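Local coordinates for acyl-CoA thioesterase II TesB2 (Mycobacterium marinum, PDB 3U0A), which probably hydrolyses fatty acyl-CoA thioesters to free fatty acids and coenzyme A, at residues A219-A224 / M269-T274. Sequence-based numbering, arbitrary orientation.
Sequences ASLDHA and MQEGLT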
loop_
_atom_site.group_PDB
_atom_site.type_symbol
_atom_site.label_atom_id
_atom_site.label_comp_id
_atom_site.label_asym_id
_atom_site.label_seq_id
_atom_site.Cartn_x
_atom_site.Cartn_y
_atom_site.Cartn_z
ATOM N N ALA A 219 0.039 -9.040 15.278
ATOM C CA ALA A 219 0.372 -9.778 14.061
ATOM C C ALA A 219 0.556 -8.790 12.925
ATOM O O ALA A 219 0.093 -7.672 13.003
ATOM C CB ALA A 219 -0.723 -10.778 13.712
ATOM N N SER A 220 1.282 -9.205 11.898
ATOM C CA SER A 220 1.359 -8.474 10.646
ATOM C C SER A 220 0.212 -8.976 9.773
ATOM O O SER A 220 0.077 -10.164 9.563
ATOM C CB SER A 220 2.735 -8.694 9.953
ATOM O OG SER A 220 3.799 -8.135 10.666
ATOM N N LEU A 221 -0.605 -8.076 9.272
ATOM C CA LEU A 221 -1.682 -8.430 8.336
ATOM C C LEU A 221 -1.251 -8.292 6.855
ATOM O O LEU A 221 -1.583 -9.113 5.997
ATOM C CB LEU A 221 -2.892 -7.541 8.625
ATOM C CG LEU A 221 -3.448 -7.619 10.041
ATOM C CD1 LEU A 221 -4.573 -6.615 10.243
ATOM C CD2 LEU A 221 -3.957 -9.027 10.327
ATOM N N ASP A 222 -0.509 -7.236 6.571
ATOM C CA ASP A 222 -0.072 -6.981 5.223
ATOM C C ASP A 222 1.222 -6.185 5.154
ATOM O O ASP A 222 1.868 -5.968 6.166
ATOM C CB ASP A 222 -1.206 -6.319 4.415
ATOM C CG ASP A 222 -1.386 -4.830 4.692
ATOM O OD1 ASP A 222 -0.490 -4.148 5.226
ATOM O OD2 ASP A 222 -2.453 -4.342 4.301
ATOM N N HIS A 223 1.635 -5.878 3.935
ATOM C CA HIS A 223 2.556 -4.811 3.666
ATOM C C HIS A 223 2.453 -4.431 2.200
ATOM O O HIS A 223 2.035 -5.230 1.350
ATOM C CB HIS A 223 4.015 -5.114 4.126
ATOM C CG HIS A 223 4.736 -6.209 3.341
ATOM N ND1 HIS A 223 5.862 -6.750 3.773
ATOM C CD2 HIS A 223 4.453 -6.826 2.124
ATOM C CE1 HIS A 223 6.292 -7.670 2.873
ATOM N NE2 HIS A 223 5.422 -7.715 1.882
ATOM N N ALA A 224 2.806 -3.177 1.936
ATOM C CA ALA A 224 2.831 -2.583 0.603
ATOM C C ALA A 224 4.078 -1.750 0.573
ATOM O O ALA A 224 4.314 -0.987 1.506
ATOM C CB ALA A 224 1.597 -1.697 0.372
ATOM N N MET A 269 3.732 1.098 3.550
ATOM C CA MET A 269 2.556 1.073 4.418
ATOM C C MET A 269 2.308 -0.354 4.860
ATOM O O MET A 269 2.450 -1.261 4.061
ATOM C CB MET A 269 1.361 1.555 3.659
ATOM C CG MET A 269 1.362 3.050 3.483
ATOM S SD MET A 269 0.426 3.684 4.862
ATOM C CE MET A 269 -1.114 4.102 4.063
ATOM N N GLN A 270 1.924 -0.533 6.125
ATOM C CA GLN A 270 1.664 -1.835 6.701
ATOM C C GLN A 270 0.623 -1.733 7.786
ATOM O O GLN A 270 0.673 -0.849 8.649
ATOM C CB GLN A 270 2.951 -2.406 7.269
ATOM C CG GLN A 270 2.861 -3.729 8.005
ATOM C CD GLN A 270 4.231 -4.397 8.130
ATOM O OE1 GLN A 270 5.218 -3.720 8.418
ATOM N NE2 GLN A 270 4.308 -5.705 7.893
ATOM N N GLU A 271 -0.340 -2.643 7.713
ATOM C CA GLU A 271 -1.352 -2.773 8.741
ATOM C C GLU A 271 -1.022 -4.021 9.605
ATOM O O GLU A 271 -0.518 -5.020 9.094
ATOM C CB GLU A 271 -2.731 -2.868 8.096
ATOM C CG GLU A 271 -3.863 -2.827 9.101
ATOM C CD GLU A 271 -5.237 -2.714 8.453
ATOM O OE1 GLU A 271 -5.544 -3.501 7.490
ATOM O OE2 GLU A 271 -6.008 -1.834 8.931
ATOM N N GLY A 272 -1.303 -3.955 10.898
ATOM C CA GLY A 272 -1.110 -5.072 11.799
ATOM C C GLY A 272 -2.316 -5.330 12.684
ATOM O O GLY A 272 -3.189 -4.475 12.850
ATOM N N LEU A 273 -2.363 -6.526 13.249
ATOM C CA LEU A 273 -3.279 -6.826 14.333
ATOM C C LEU A 273 -2.758 -6.138 15.579
ATOM O O LEU A 273 -1.582 -6.188 15.847
ATOM C CB LEU A 273 -3.380 -8.345 14.552
ATOM C CG LEU A 273 -4.459 -8.837 15.504
ATOM C CD1 LEU A 273 -5.845 -8.650 14.910
ATOM C CD2 LEU A 273 -4.171 -10.286 15.833
ATOM N N THR A 274 -3.626 -5.432 16.298
ATOM C CA THR A 274 -3.282 -4.896 17.594
ATOM C C THR A 274 -4.542 -4.971 18.431
ATOM O O THR A 274 -5.206 -3.971 18.705
ATOM C CB THR A 274 -2.709 -3.478 17.524
ATOM O OG1 THR A 274 -3.613 -2.657 16.820
ATOM C CG2 THR A 274 -1.349 -3.440 16.839
HETATM O O HOH W 1 5.973 -7.740 9.522
HETATM O O HOH W 2 -4.691 -5.080 5.669
#
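Ala219 to Ala224 runs antiparallel to Met269 to Leu273, the axis of Asp222 to Ala224 lying 4.8 Å from that of strand 269-274 with directions at 172°, but a classic beta bulge at Leu221 and Asp222 shifts the register by one residue. These are neighbouring strands of the second hotdog domain, and strand 217-227 also pairs with strand 58-66 of the first. At the bulge both amides turn to a single carbonyl: Leu221 N lies 3.1 Å from Glu271 O, and Asp222 N makes a weaker bond to the same oxygen. Regular pairing resumes on both flanks, Ala219 with Leu273 and Ala224 with Met269.

At the bulge a side chain also serves as a backbone partner. Asp222 holds CG between its backbone N and carbonyl carbon (chi1 78°), which brings OD1 to 2.9 Å from Glu271 N; the amide meets the carboxylate from above, 41° out of its plane. On the other side of the strands, the extended chain of Gln270 passes along Asp222 O, to which NE2 makes a weak bond of 3.0 Å, while a water bonded to Ser220 OG accepts a weak bond from NE2. Leu221 lays CD1 against the Gly272 carbonyl, and the CB atoms of Ala219 and Leu273 touch.

Outside the pair, Glu271 forms a salt bridge with Arg250, His223 bonds to Asp198, and Trp226 of the second subunit donates to Asp222 OD2. The Asp222 and Glu271 carboxylates, probably both charged, approach to 4.5 Å between Asp222 OD2 and Glu271 OE1, bridged by a water that donates to both, at 2.7 Å from Asp222 OD2 and 2.6 Å from Glu271 OE1.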